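Local coordinates for uncharacterized protein (Mannheimia succiniciproducens, PDB 3KG4) that processes CRISPR precursor transcripts as the Cas5d endoribonuclease, cutting RNA without a metal cofactor in antiviral defence, at residues 21-25 with 26-30. Numbering follows the deposited sequence.
Sequences PEMKV and ERVSY
The phenol oxygen of Tyr-30 is held by two groups. Its OH lies 2.6 Å from a water, and the same water donates to Glu-22 OE1 at 3.0 Å. The backbone N of Leu-192 is its other hydrogen-bond partner. This links the surface loop that leads from strand 15-16 into the short strand 27-28 of the Cas5 fold to strand 186-195. Glu-22 is steadied in turn by a salt bridge from OE2 to Arg-20. Beside this link, the Pro-21 ring meets the hydroxyl end of Tyr-30 at about a right angle. Pro-21 CD is 3.7 Å from Tyr-30 CZ. No direct hydrogen bond joins 21-25 to 26-30. A second water bridges them instead, donating to Met-23 O at 2.8 Å and accepting from Val-28 N at 2.9 Å. Within the loop, Lys-24 NZ reaches back to Pro-21 O at 3.1 Å, from above the carbonyl plane. Met-23 lies across Val-28 and forms an apolar contact at the surface. Its chain runs straight through chi2 and then bends at SD (chi3 80°). That bend brings the terminal methyl to one branch of the valine, with Met-23 CE 3.7 Å from Val-28 CG2.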
# COMPACT_ATOMS: atom_id res chain seq x y z
N PRO A 21 10.25 -4.45 -11.82
CA PRO A 21 11.48 -5.24 -11.73
C PRO A 21 12.09 -5.57 -13.09
O PRO A 21 13.32 -5.72 -13.19
CB PRO A 21 11.05 -6.50 -10.96
CG PRO A 21 9.55 -6.65 -11.30
CD PRO A 21 9.04 -5.22 -11.43
N GLU A 22 11.27 -5.61 -14.13
CA GLU A 22 11.74 -5.99 -15.47
C GLU A 22 12.44 -4.87 -16.25
O GLU A 22 13.08 -5.14 -17.27
CB GLU A 22 10.58 -6.57 -16.30
CG GLU A 22 9.60 -5.55 -16.91
CD GLU A 22 8.62 -4.93 -15.91
OE1 GLU A 22 8.66 -5.24 -14.71
OE2 GLU A 22 7.79 -4.11 -16.33
N MET A 23 12.31 -3.62 -15.81
CA MET A 23 12.96 -2.49 -16.49
C MET A 23 14.27 -2.20 -15.72
O MET A 23 14.29 -1.63 -14.63
CB MET A 23 12.02 -1.30 -16.64
CG MET A 23 10.78 -1.61 -17.62
SD MET A 23 9.62 -0.25 -17.85
CE MET A 23 10.44 0.82 -19.07
N LYS A 24 15.37 -2.68 -16.30
CA LYS A 24 16.67 -2.76 -15.62
C LYS A 24 17.57 -1.58 -15.97
O LYS A 24 18.48 -1.31 -15.22
CB LYS A 24 17.41 -4.05 -16.02
CG LYS A 24 16.61 -5.33 -15.97
CD LYS A 24 16.53 -5.95 -14.58
CE LYS A 24 15.95 -7.36 -14.67
NZ LYS A 24 15.50 -7.90 -13.36
N VAL A 25 17.37 -0.92 -17.11
CA VAL A 25 18.30 0.16 -17.50
C VAL A 25 18.12 1.33 -16.54
O VAL A 25 19.09 1.81 -15.91
CB VAL A 25 18.19 0.64 -19.02
CG1 VAL A 25 17.92 -0.54 -19.97
CG2 VAL A 25 17.12 1.72 -19.22
N GLU A 26 16.87 1.75 -16.38
CA GLU A 26 16.56 2.88 -15.53
C GLU A 26 15.35 2.47 -14.68
O GLU A 26 14.59 1.58 -15.04
CB GLU A 26 16.32 4.18 -16.36
CG GLU A 26 14.89 4.52 -16.68
CD GLU A 26 14.69 5.48 -17.86
OE1 GLU A 26 15.29 6.60 -17.88
OE2 GLU A 26 13.92 5.07 -18.75
N ARG A 27 15.22 3.14 -13.56
CA ARG A 27 14.15 2.88 -12.61
C ARG A 27 12.86 3.50 -13.17
O ARG A 27 12.82 4.68 -13.48
CB ARG A 27 14.53 3.50 -11.30
CG ARG A 27 13.62 3.30 -10.16
CD ARG A 27 14.33 3.68 -8.81
NE ARG A 27 15.36 2.70 -8.42
CZ ARG A 27 15.95 2.65 -7.21
NH1 ARG A 27 15.64 3.50 -6.23
NH2 ARG A 27 16.87 1.72 -6.98
N VAL A 28 11.83 2.68 -13.28
CA VAL A 28 10.51 3.10 -13.76
C VAL A 28 9.44 2.54 -12.81
O VAL A 28 9.46 1.36 -12.51
CB VAL A 28 10.20 2.55 -15.17
CG1 VAL A 28 8.81 3.01 -15.64
CG2 VAL A 28 11.30 3.01 -16.19
N SER A 29 8.56 3.41 -12.34
CA SER A 29 7.51 3.01 -11.37
C SER A 29 6.36 2.28 -12.08
O SER A 29 6.01 2.55 -13.25
CB SER A 29 6.95 4.25 -10.65
OG SER A 29 5.91 3.92 -9.68
N TYR A 30 5.78 1.37 -11.34
CA TYR A 30 4.48 0.87 -11.65
C TYR A 30 3.49 2.03 -11.62
O TYR A 30 3.79 3.12 -11.10
CB TYR A 30 4.08 -0.13 -10.63
CG TYR A 30 4.61 -1.52 -10.78
CD1 TYR A 30 4.28 -2.31 -11.89
CD2 TYR A 30 5.35 -2.09 -9.78
CE1 TYR A 30 4.71 -3.62 -11.99
CE2 TYR A 30 5.80 -3.41 -9.87
CZ TYR A 30 5.47 -4.16 -10.99
OH TYR A 30 5.87 -5.47 -11.11
O HOH W 1 6.17 -6.38 -13.53
O HOH W 2 12.55 -0.12 -13.08